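Local coordinates for Ika8 (Synthetic construct, PDB 6G6P), which is of unknown function but is a synthetic construct that folds as an eight-bladed beta-propeller in which two kinds of WD-type repeat alternate, at residues Ile98-Phe103 against Ser136-Leu141; Ile178-Phe183 against Leu221-Asn226; Gly231-Thr236 against Gln255-Ala260. All blocks are in the same frame, centred on the assembly; numbering follows the deposited sequence.

Contact 1 (Ile98-Phe103 against Ser136-Leu141)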
ATOM      1  N   ILE A  98     -12.876  -2.373   6.249  1.00 47.78           N
ATOM      2  CA  ILE A  98     -11.498  -1.932   6.416  1.00 44.89           C
ATOM      3  C   ILE A  98     -10.958  -1.487   5.065  1.00 40.03           C
ATOM      4  O   ILE A  98     -11.161  -2.158   4.045  1.00 54.47           O
ATOM      5  CB  ILE A  98     -10.637  -3.051   7.022  1.00 45.25           C
ATOM      6  CG1 ILE A  98     -11.155  -3.438   8.409  1.00 40.22           C
ATOM      7  CG2 ILE A  98      -9.170  -2.626   7.088  1.00 34.28           C
ATOM      8  CD1 ILE A  98     -11.324  -2.268   9.341  1.00 46.55           C
ATOM      9  N   THR A  99     -10.282  -0.340   5.045  1.00 43.94           N
ATOM     10  CA  THR A  99      -9.750   0.215   3.810  1.00 37.78           C
ATOM     11  C   THR A  99      -8.268   0.547   3.873  1.00 35.31           C
ATOM     12  O   THR A  99      -7.666   0.783   2.819  1.00 62.41           O
ATOM     13  CB  THR A  99     -10.518   1.487   3.412  1.00 60.57           C
ATOM     14  OG1 THR A  99     -10.463   2.434   4.486  1.00 51.88           O
ATOM     15  CG2 THR A  99     -11.972   1.168   3.095  1.00 35.85           C
ATOM     16  N   ALA A 100      -7.666   0.580   5.056  1.00 50.83           N
ATOM     17  CA  ALA A 100      -6.251   0.891   5.185  1.00 52.97           C
ATOM     18  C   ALA A 100      -5.755   0.328   6.506  1.00 53.78           C
ATOM     19  O   ALA A 100      -6.481   0.314   7.504  1.00 49.80           O
ATOM     20  CB  ALA A 100      -5.993   2.400   5.114  1.00 47.91           C
ATOM     21  N   LEU A 101      -4.512  -0.140   6.499  1.00 53.72           N
ATOM     22  CA  LEU A 101      -3.899  -0.693   7.693  1.00 44.40           C
ATOM     23  C   LEU A 101      -2.481  -0.164   7.822  1.00 48.72           C
ATOM     24  O   LEU A 101      -1.773   0.020   6.830  1.00 54.08           O
ATOM     25  CB  LEU A 101      -3.877  -2.226   7.670  1.00 32.09           C
ATOM     26  CG  LEU A 101      -5.099  -2.965   8.215  1.00 51.91           C
ATOM     27  CD1 LEU A 101      -4.934  -4.467   8.017  1.00 50.79           C
ATOM     28  CD2 LEU A 101      -5.309  -2.633   9.682  1.00 46.76           C
ATOM     29  N   ALA A 102      -2.084   0.092   9.062  1.00 46.78           N
ATOM     30  CA  ALA A 102      -0.714   0.448   9.389  1.00 50.38           C
ATOM     31  C   ALA A 102      -0.291  -0.379  10.594  1.00 62.24           C
ATOM     32  O   ALA A 102      -1.080  -0.568  11.525  1.00 55.46           O
ATOM     33  CB  ALA A 102      -0.571   1.950   9.676  1.00 64.84           C
ATOM     34  N   PHE A 103       0.936  -0.902  10.549  1.00 61.10           N
ATOM     35  CA  PHE A 103       1.452  -1.807  11.573  1.00 50.12           C
ATOM     36  C   PHE A 103       2.866  -1.362  11.917  1.00 62.56           C
ATOM     37  O   PHE A 103       3.739  -1.347  11.044  1.00 67.31           O
ATOM     38  CB  PHE A 103       1.452  -3.264  11.086  1.00 46.90           C
ATOM     39  CG  PHE A 103       1.751  -4.277  12.165  1.00 50.13           C
ATOM     40  CD1 PHE A 103       1.605  -3.950  13.507  1.00 60.59           C
ATOM     41  CD2 PHE A 103       2.180  -5.557  11.830  1.00 59.44           C
ATOM     42  CE1 PHE A 103       1.876  -4.877  14.498  1.00 59.46           C
ATOM     43  CE2 PHE A 103       2.451  -6.489  12.807  1.00 50.32           C
ATOM     44  CZ  PHE A 103       2.300  -6.150  14.139  1.00 56.40           C
ATOM     45  N   SER A 136     -15.299  10.900   4.958  1.00 55.81           N
ATOM     46  CA  SER A 136     -15.191  10.171   3.707  1.00 58.36           C
ATOM     47  C   SER A 136     -14.371   8.913   3.955  1.00 64.68           C
ATOM     48  O   SER A 136     -13.773   8.738   5.019  1.00 54.73           O
ATOM     49  CB  SER A 136     -14.559  11.034   2.611  1.00 54.13           C
ATOM     50  OG  SER A 136     -14.709  10.431   1.339  1.00 75.17           O
ATOM     51  N   GLU A 137     -14.345   8.038   2.953  1.00 68.17           N
ATOM     52  CA  GLU A 137     -13.639   6.769   3.076  1.00 52.91           C
ATOM     53  C   GLU A 137     -12.134   6.995   3.179  1.00 59.14           C
ATOM     54  O   GLU A 137     -11.541   7.683   2.344  1.00 66.97           O
ATOM     55  CB  GLU A 137     -13.962   5.877   1.879  1.00 52.50           C
ATOM     56  CG  GLU A 137     -12.978   4.750   1.652  1.00 77.02           C
ATOM     57  CD  GLU A 137     -13.287   3.964   0.396  1.00 77.48           C
ATOM     58  OE1 GLU A 137     -14.466   3.957  -0.019  1.00 69.77           O
ATOM     59  OE2 GLU A 137     -12.353   3.358  -0.174  1.00 76.59           O
ATOM     60  N   VAL A 138     -11.518   6.413   4.208  1.00 50.86           N
ATOM     61  CA  VAL A 138     -10.075   6.526   4.408  1.00 53.66           C
ATOM     62  C   VAL A 138      -9.378   5.724   3.311  1.00 65.12           C
ATOM     63  O   VAL A 138      -9.448   4.494   3.291  1.00 67.71           O
ATOM     64  CB  VAL A 138      -9.660   6.035   5.799  1.00 57.89           C
ATOM     65  CG1 VAL A 138      -8.149   6.115   5.961  1.00 44.78           C
ATOM     66  CG2 VAL A 138     -10.366   6.843   6.882  1.00 55.68           C
ATOM     67  N   THR A 139      -8.694   6.418   2.399  1.00 69.85           N
ATOM     68  CA  THR A 139      -8.073   5.773   1.250  1.00 58.14           C
ATOM     69  C   THR A 139      -6.571   5.573   1.400  1.00 55.99           C
ATOM     70  O   THR A 139      -5.966   4.912   0.551  1.00 82.75           O
ATOM     71  CB  THR A 139      -8.342   6.580  -0.027  1.00 49.83           C
ATOM     72  OG1 THR A 139      -7.843   7.913   0.135  1.00 69.11           O
ATOM     73  CG2 THR A 139      -9.832   6.628  -0.324  1.00 47.47           C
ATOM     74  N   ALA A 140      -5.955   6.122   2.443  1.00 65.43           N
ATOM     75  CA  ALA A 140      -4.526   5.942   2.652  1.00 60.36           C
ATOM     76  C   ALA A 140      -4.194   6.255   4.102  1.00 57.23           C
ATOM     77  O   ALA A 140      -4.872   7.058   4.749  1.00 81.36           O
ATOM     78  CB  ALA A 140      -3.703   6.822   1.708  1.00 68.46           C
ATOM     79  N   LEU A 141      -3.136   5.618   4.600  1.00 55.46           N
ATOM     80  CA  LEU A 141      -2.776   5.718   6.009  1.00 77.43           C
ATOM     81  C   LEU A 141      -1.298   5.393   6.163  1.00 76.82           C
ATOM     82  O   LEU A 141      -0.836   4.363   5.664  1.00 72.89           O
ATOM     83  CB  LEU A 141      -3.630   4.765   6.856  1.00 50.07           C
ATOM     84  CG  LEU A 141      -3.751   5.017   8.361  1.00 69.19           C
ATOM     85  CD1 LEU A 141      -4.609   6.234   8.638  1.00 71.00           C
ATOM     86  CD2 LEU A 141      -4.330   3.792   9.048  1.00 65.64           C
TER
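A100 and A140 lie opposite each other, CA to CA 5.9 Å apart, where strand 98-103 runs beside strand 138-141. The two short axes diverge by only 10° and come within 5.8 Å, so the strands are parallel in direction, but each is hydrogen-bonded into its own sheet. In both, a classic beta bulge interrupts the pairing: T99 and A100 face G111, while T139 and A140 face G151.

The polar link is made by a threonine at the bulge. T99 OG1 donates to V138 O at 2.6 Å, in the carbonyl plane and on a lone pair, with a C=O...donor angle of 144°. The hydroxyl sits between the backbone N and carbonyl carbon of T99 (chi1 56°), which sends it across to the neighbouring strand while CG2 stays beside the backbone N. These are the innermost strands of adjacent blades in a WD beta-propeller, and the same threonine-to-carbonyl bond recurs from T59 to I98 and from T139 to I178. A branched residue with a hydroxyl suits this place, because its methyl also meets E137: CG2 lies 4.0 Å from E137 CG, the two side chains crossing obliquely.

Small residues then let the strands close up. A100 CB packs on L141 CB at 3.8 Å, and A102 CB reaches L141 CD2 at 4.2 Å. L141 continues onto V148 and S150 of its own blade and V109 of the preceding one.

Contact 2 (Ile178-Phe183 against Leu221-Asn226)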
ATOM      1  N   ILE A 178      -7.319  11.209  -2.257  1.00 58.02           N
ATOM      2  CA  ILE A 178      -5.910  10.992  -1.953  1.00 70.84           C
ATOM      3  C   ILE A 178      -5.512   9.567  -2.331  1.00 83.10           C
ATOM      4  O   ILE A 178      -6.312   8.626  -2.237  1.00 90.98           O
ATOM      5  CB  ILE A 178      -5.632  11.275  -0.466  1.00 73.01           C
ATOM      6  CG1 ILE A 178      -6.270  12.599  -0.052  1.00 70.59           C
ATOM      7  CG2 ILE A 178      -4.151  11.364  -0.218  1.00 78.60           C
ATOM      8  CD1 ILE A 178      -5.643  13.796  -0.721  1.00 61.56           C
ATOM      9  N   THR A 179      -4.261   9.406  -2.765  1.00 85.61           N
ATOM     10  CA  THR A 179      -3.763   8.129  -3.267  1.00 65.56           C
ATOM     11  C   THR A 179      -2.662   7.538  -2.400  1.00 67.27           C
ATOM     12  O   THR A 179      -2.736   6.358  -2.039  1.00 84.46           O
ATOM     13  CB  THR A 179      -3.265   8.290  -4.713  1.00 74.57           C
ATOM     14  OG1 THR A 179      -4.387   8.386  -5.599  1.00 96.39           O
ATOM     15  CG2 THR A 179      -2.406   7.100  -5.124  1.00 72.54           C
ATOM     16  N   ALA A 180      -1.638   8.316  -2.053  1.00 54.79           N
ATOM     17  CA  ALA A 180      -0.541   7.787  -1.254  1.00 77.74           C
ATOM     18  C   ALA A 180       0.094   8.911  -0.452  1.00 76.90           C
ATOM     19  O   ALA A 180       0.030  10.086  -0.824  1.00 71.12           O
ATOM     20  CB  ALA A 180       0.512   7.089  -2.122  1.00 71.89           C
ATOM     21  N   LEU A 181       0.707   8.530   0.668  1.00 86.93           N
ATOM     22  CA  LEU A 181       1.293   9.480   1.601  1.00 81.33           C
ATOM     23  C   LEU A 181       2.667   8.988   2.036  1.00 79.85           C
ATOM     24  O   LEU A 181       3.077   7.862   1.741  1.00 99.91           O
ATOM     25  CB  LEU A 181       0.416   9.690   2.849  1.00 80.85           C
ATOM     26  CG  LEU A 181      -0.940  10.406   2.884  1.00 79.70           C
ATOM     27  CD1 LEU A 181      -1.928   9.842   1.898  1.00 90.23           C
ATOM     28  CD2 LEU A 181      -1.524  10.332   4.284  1.00 78.83           C
ATOM     29  N   ALA A 182       3.369   9.863   2.752  1.00 63.83           N
ATOM     30  CA  ALA A 182       4.646   9.633   3.416  1.00 70.51           C
ATOM     31  C   ALA A 182       5.007  10.936   4.110  1.00 72.38           C
ATOM     32  O   ALA A 182       4.501  12.002   3.751  1.00 74.82           O
ATOM     33  CB  ALA A 182       5.761   9.216   2.451  1.00 71.25           C
ATOM     34  N   PHE A 183       5.879  10.845   5.107  1.00 84.16           N
ATOM     35  CA  PHE A 183       6.227  12.041   5.858  1.00 88.16           C
ATOM     36  C   PHE A 183       7.494  11.797   6.658  1.00 87.67           C
ATOM     37  O   PHE A 183       7.773  10.675   7.088  1.00 92.56           O
ATOM     38  CB  PHE A 183       5.101  12.464   6.810  1.00 81.76           C
ATOM     39  CG  PHE A 183       4.838  11.468   7.893  1.00 71.67           C
ATOM     40  CD1 PHE A 183       4.030  10.369   7.659  1.00 84.63           C
ATOM     41  CD2 PHE A 183       5.464  11.584   9.115  1.00 90.59           C
ATOM     42  CE1 PHE A 183       3.803   9.431   8.640  1.00 87.63           C
ATOM     43  CE2 PHE A 183       5.250  10.653  10.097  1.00 97.25           C
ATOM     44  CZ  PHE A 183       4.407   9.580   9.854  1.00 89.50           C
ATOM     45  N   LEU A 221       0.975   5.680  -6.503  1.00 46.10           N
ATOM     46  CA  LEU A 221       2.064   6.563  -6.119  1.00 46.33           C
ATOM     47  C   LEU A 221       3.016   5.805  -5.210  1.00 47.44           C
ATOM     48  O   LEU A 221       2.629   4.855  -4.525  1.00 52.19           O
ATOM     49  CB  LEU A 221       1.557   7.825  -5.401  1.00 50.13           C
ATOM     50  CG  LEU A 221       0.799   8.889  -6.192  1.00 73.23           C
ATOM     51  CD1 LEU A 221       0.095   9.853  -5.247  1.00 63.06           C
ATOM     52  CD2 LEU A 221       1.743   9.644  -7.100  1.00 68.32           C
ATOM     53  N   GLN A 222       4.272   6.243  -5.198  1.00 60.05           N
ATOM     54  CA  GLN A 222       5.258   5.637  -4.313  1.00 55.69           C
ATOM     55  C   GLN A 222       6.306   6.682  -3.968  1.00 63.90           C
ATOM     56  O   GLN A 222       6.930   7.256  -4.865  1.00 53.08           O
ATOM     57  CB  GLN A 222       5.901   4.418  -4.971  1.00 49.97           C
ATOM     58  CG  GLN A 222       6.667   3.533  -4.018  1.00 78.00           C
ATOM     59  CD  GLN A 222       5.906   2.279  -3.657  1.00 63.66           C
ATOM     60  OE1 GLN A 222       6.499   1.270  -3.283  1.00 89.07           O
ATOM     61  NE2 GLN A 222       4.587   2.331  -3.770  1.00 71.36           N
ATOM     62  N   PHE A 223       6.489   6.928  -2.674  1.00 59.13           N
ATOM     63  CA  PHE A 223       7.463   7.886  -2.176  1.00 56.85           C
ATOM     64  C   PHE A 223       8.656   7.153  -1.590  1.00 63.09           C
ATOM     65  O   PHE A 223       8.498   6.159  -0.874  1.00 75.64           O
ATOM     66  CB  PHE A 223       6.861   8.795  -1.096  1.00 64.39           C
ATOM     67  CG  PHE A 223       5.692   9.614  -1.565  1.00 78.87           C
ATOM     68  CD1 PHE A 223       5.785  10.392  -2.708  1.00 67.31           C
ATOM     69  CD2 PHE A 223       4.507   9.627  -0.847  1.00 80.10           C
ATOM     70  CE1 PHE A 223       4.712  11.153  -3.132  1.00 90.68           C
ATOM     71  CE2 PHE A 223       3.432  10.386  -1.265  1.00 88.86           C
ATOM     72  CZ  PHE A 223       3.534  11.150  -2.409  1.00 74.40           C
ATOM     73  N   LYS A 224       9.849   7.650  -1.895  1.00 57.24           N
ATOM     74  CA  LYS A 224      11.047   7.240  -1.179  1.00 80.76           C
ATOM     75  C   LYS A 224      12.080   8.336  -1.357  1.00 69.21           C
ATOM     76  O   LYS A 224      12.307   8.792  -2.483  1.00 68.63           O
ATOM     77  CB  LYS A 224      11.589   5.906  -1.688  1.00 69.86           C
ATOM     78  CG  LYS A 224      13.086   5.791  -1.538  1.00 83.41           C
ATOM     79  CD  LYS A 224      13.551   4.428  -1.938  1.00 95.15           C
ATOM     80  CE  LYS A 224      14.337   4.528  -3.213  1.00 86.91           C
ATOM     81  NZ  LYS A 224      14.659   3.182  -3.688  1.00 87.92           N
ATOM     82  N   ASP A 225      12.699   8.752  -0.254  1.00 90.98           N
ATOM     83  CA  ASP A 225      13.570   9.933  -0.225  1.00 96.25           C
ATOM     84  C   ASP A 225      12.729  11.089  -0.762  1.00 82.87           C
ATOM     85  O   ASP A 225      11.568  11.236  -0.348  1.00 81.24           O
ATOM     86  CB  ASP A 225      14.868   9.652  -0.977  1.00 86.06           C
ATOM     87  CG  ASP A 225      15.454   8.294  -0.645  1.00 98.72           C
ATOM     88  OD1 ASP A 225      15.238   7.814   0.488  1.00 92.10           O
ATOM     89  OD2 ASP A 225      16.133   7.710  -1.516  1.00 79.15           O
ATOM     90  N   ASN A 226      13.245  11.910  -1.674  1.00 78.58           N
ATOM     91  CA  ASN A 226      12.475  12.985  -2.282  1.00 80.50           C
ATOM     92  C   ASN A 226      12.033  12.642  -3.701  1.00 72.68           C
ATOM     93  O   ASN A 226      11.765  13.545  -4.500  1.00 67.93           O
ATOM     94  CB  ASN A 226      13.285  14.280  -2.267  1.00 81.89           C
ATOM     95  CG  ASN A 226      14.192  14.381  -1.055  1.00 81.80           C
ATOM     96  OD1 ASN A 226      13.724  14.510   0.074  1.00 82.12           O
ATOM     97  ND2 ASN A 226      15.499  14.319  -1.286  1.00 92.91           N
TER
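F223 reaches across to A180, L181 and A182, bridging strand 178-183 and strand 221-224, which run in the same direction to within 8° with their axes 6.6 Å apart. The first atom of its side chain, CB, already touches the other strand, 3.7 Å from A182 CB. At the next bond CG stands beside the backbone N of F223, anti to its carbonyl carbon (chi1 -60°), and this turns the ring along the neighbouring backbone. From there the CD2-CE2 edge does the work. CD2 lies 3.4 Å from L181 O, and CE2 lies 3.4 Å from A180 O; both oxygens are near the ring plane, so the weakly positive C-H rim faces two carbonyls. CZ, at the tip, runs on past A180 O. The methyl of A182 approaches the ring obliquely, its CB 3.6 Å from F223 CD2. An aromatic residue fits because it can fill space against alanines while presenting a polarised edge to peptide oxygens. Beyond the strand, the ring rests on V189 and V228.

Two residues earlier on the same strand, L221 takes over. A180 CB meets L221 CB at 3.5 Å, and T179 presents its methyl to the leucine, CG2 to CD1 at 3.7 Å, the two side chains crossing at about a right angle. L221 is also backed by V228 and S230 of its own sheet. Alanines on one strand and bulky apolar groups on the next, joining the inner strands of successive blades, form a blade-to-blade interface of the WD beta-propeller.

Contact 3 (Gly231-Thr236 against Gln255-Ala260)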
ATOM      1  N   GLY A 231       2.032   6.494 -11.454  1.00 51.70           N
ATOM      2  CA  GLY A 231       1.418   5.834 -12.591  1.00 51.84           C
ATOM      3  C   GLY A 231       0.005   6.353 -12.780  1.00 62.79           C
ATOM      4  O   GLY A 231      -0.659   6.741 -11.816  1.00 61.67           O
ATOM      5  N   ALA A 232      -0.455   6.364 -14.027  1.00 54.61           N
ATOM      6  CA  ALA A 232      -1.753   6.928 -14.365  1.00 70.06           C
ATOM      7  C   ALA A 232      -2.540   5.951 -15.228  1.00 70.46           C
ATOM      8  O   ALA A 232      -2.032   4.914 -15.665  1.00 59.92           O
ATOM      9  CB  ALA A 232      -1.605   8.273 -15.086  1.00 75.65           C
ATOM     10  N   LYS A 233      -3.806   6.304 -15.472  1.00 60.54           N
ATOM     11  CA  LYS A 233      -4.678   5.477 -16.297  1.00 71.32           C
ATOM     12  C   LYS A 233      -4.244   5.445 -17.756  1.00 69.86           C
ATOM     13  O   LYS A 233      -4.576   4.491 -18.467  1.00 90.15           O
ATOM     14  CB  LYS A 233      -6.122   5.973 -16.197  1.00 75.67           C
ATOM     15  CG  LYS A 233      -6.948   5.282 -15.124  1.00 84.35           C
ATOM     16  CD  LYS A 233      -8.290   4.819 -15.669  1.00 86.40           C
ATOM     17  CE  LYS A 233      -9.090   5.982 -16.235  1.00 99.76           C
ATOM     18  NZ  LYS A 233     -10.406   5.542 -16.774  1.00 94.82           N
ATOM     19  N   ASP A 234      -3.515   6.460 -18.223  1.00 53.38           N
ATOM     20  CA  ASP A 234      -3.042   6.476 -19.601  1.00 53.87           C
ATOM     21  C   ASP A 234      -1.866   5.539 -19.835  1.00 54.45           C
ATOM     22  O   ASP A 234      -1.461   5.358 -20.990  1.00 63.68           O
ATOM     23  CB  ASP A 234      -2.660   7.902 -20.011  1.00 58.65           C
ATOM     24  CG  ASP A 234      -1.781   8.595 -18.984  1.00 80.78           C
ATOM     25  OD1 ASP A 234      -0.993   7.907 -18.303  1.00 79.40           O
ATOM     26  OD2 ASP A 234      -1.884   9.835 -18.857  1.00 88.79           O
ATOM     27  N   GLY A 235      -1.306   4.950 -18.782  1.00 61.80           N
ATOM     28  CA  GLY A 235      -0.197   4.030 -18.912  1.00 53.24           C
ATOM     29  C   GLY A 235       1.179   4.620 -18.699  1.00 63.60           C
ATOM     30  O   GLY A 235       2.172   3.907 -18.883  1.00 62.55           O
ATOM     31  N   THR A 236       1.275   5.889 -18.311  1.00 58.13           N
ATOM     32  CA  THR A 236       2.563   6.542 -18.138  1.00 66.06           C
ATOM     33  C   THR A 236       3.095   6.323 -16.729  1.00 63.77           C
ATOM     34  O   THR A 236       2.342   6.354 -15.751  1.00 58.58           O
ATOM     35  CB  THR A 236       2.456   8.042 -18.420  1.00 70.89           C
ATOM     36  OG1 THR A 236       1.503   8.633 -17.527  1.00 67.75           O
ATOM     37  CG2 THR A 236       2.019   8.282 -19.857  1.00 62.44           C
ATOM     38  N   GLN A 255       1.118   0.328 -22.497  1.00 65.71           N
ATOM     39  CA  GLN A 255      -0.034   0.618 -23.340  1.00 75.15           C
ATOM     40  C   GLN A 255      -1.353   0.328 -22.635  1.00 76.49           C
ATOM     41  O   GLN A 255      -2.397   0.267 -23.292  1.00 89.72           O
ATOM     42  CB  GLN A 255       0.051  -0.180 -24.644  1.00 61.29           C
ATOM     43  CG  GLN A 255       1.435  -0.189 -25.274  1.00 92.86           C
ATOM     44  CD  GLN A 255       2.199  -1.471 -24.993  1.00107.67           C
ATOM     45  OE1 GLN A 255       2.629  -1.719 -23.865  1.00 86.55           O
ATOM     46  NE2 GLN A 255       2.369  -2.294 -26.022  1.00 90.99           N
ATOM     47  N   SER A 256      -1.316   0.145 -21.317  1.00 69.64           N
ATOM     48  CA  SER A 256      -2.498  -0.123 -20.515  1.00 53.48           C
ATOM     49  C   SER A 256      -2.379   0.646 -19.206  1.00 64.36           C
ATOM     50  O   SER A 256      -1.294   1.082 -18.818  1.00 62.42           O
ATOM     51  CB  SER A 256      -2.667  -1.625 -20.248  1.00 57.60           C
ATOM     52  OG  SER A 256      -3.819  -1.880 -19.466  1.00 78.50           O
ATOM     53  N   ALA A 257      -3.514   0.802 -18.526  1.00 53.09           N
ATOM     54  CA  ALA A 257      -3.558   1.595 -17.304  1.00 60.88           C
ATOM     55  C   ALA A 257      -2.652   1.005 -16.229  1.00 61.65           C
ATOM     56  O   ALA A 257      -2.708  -0.196 -15.943  1.00 59.24           O
ATOM     57  CB  ALA A 257      -4.994   1.681 -16.789  1.00 59.90           C
ATOM     58  N   ILE A 258      -1.812   1.859 -15.637  1.00 56.36           N
ATOM     59  CA  ILE A 258      -0.982   1.436 -14.515  1.00 54.34           C
ATOM     60  C   ILE A 258      -1.879   1.077 -13.340  1.00 35.10           C
ATOM     61  O   ILE A 258      -2.786   1.834 -12.974  1.00 46.95           O
ATOM     62  CB  ILE A 258       0.018   2.540 -14.137  1.00 65.95           C
ATOM     63  CG1 ILE A 258       0.879   2.927 -15.344  1.00 47.05           C
ATOM     64  CG2 ILE A 258       0.892   2.092 -12.975  1.00 43.71           C
ATOM     65  CD1 ILE A 258       1.582   1.757 -15.987  1.00 53.07           C
ATOM     66  N   THR A 259      -1.642  -0.093 -12.752  1.00 48.85           N
ATOM     67  CA  THR A 259      -2.481  -0.586 -11.672  1.00 41.38           C
ATOM     68  C   THR A 259      -1.701  -0.975 -10.426  1.00 34.78           C
ATOM     69  O   THR A 259      -2.320  -1.335  -9.419  1.00 49.49           O
ATOM     70  CB  THR A 259      -3.309  -1.792 -12.144  1.00 52.93           C
ATOM     71  OG1 THR A 259      -2.451  -2.744 -12.788  1.00 45.70           O
ATOM     72  CG2 THR A 259      -4.393  -1.347 -13.117  1.00 37.18           C
ATOM     73  N   ALA A 260      -0.373  -0.920 -10.460  1.00 45.93           N
ATOM     74  CA  ALA A 260       0.433  -1.247  -9.295  1.00 48.19           C
ATOM     75  C   ALA A 260       1.837  -0.711  -9.513  1.00 45.54           C
ATOM     76  O   ALA A 260       2.355  -0.750 -10.631  1.00 43.31           O
ATOM     77  CB  ALA A 260       0.473  -2.759  -9.038  1.00 37.72           C
TER
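I258 and A232 are joined by a backbone hydrogen bond, I258 N to A232 O at 3.1 Å, with an N-H...O angle of 150°. The side chain of I258 packs against the backbone in and around the beta turn from A232 to G235: CG1, anti to the carbonyl carbon (chi1 -56°), is carried to A232 O and T236 O; CG2, anti to the backbone N, turns to G231, 3.8 Å from its CA; and CD1 reaches G235 O at 3.7 Å. An alanine in place of I258 lacks CG1, CG2 and CD1, and would probably leave a gap beside G231 and G235. Glycine fits at G231, where a CB would clash with I258 CG2. Next to it, A257 CA makes a C-H...O contact with K233 O at 3.3 Å.

The turn, of type I, sets these groups in place. G235 N meets A232 O from the face opposite to I258 N, so this oxygen is gripped from both sides. G235 has to be glycine: with phi 97° a CB would jam against the preceding carbonyl and clash with S256 O. Farther out, D234 OD1 accepts from T236 N at 3.0 Å, an Asx turn, and from T236 OG1 at 2.7 Å, both from one face of its plane. The same hydroxyl is bonded to Q215. The Asp-Gly-Thr turn between the second and third strands of a WD blade thus docks on the linker entering the next propeller blade.

How the contacts relate
Contacts 1 and 2 both set innermost strands of successive blades side by side, centred about 9 and 10 Å from the centre of the chain, and they meet through the threonine bond to I178 and the packing of A140 on L181. Contact 3 lies farther out, about 17 Å from that centre, where a turn of one blade meets the linker into the next; it shares the sheet of strand 218-224 with contact 2. All three are partly buried, and contact 3, with exposed K233 at its edge, is the most peripheral. The chemistry shifts accordingly. Contact 1 combines a threonine bond with small apolar packing, contact 2 rests on apolar and ring-edge packing, and contact 3 depends largely on backbone, glycine and a buried isoleucine.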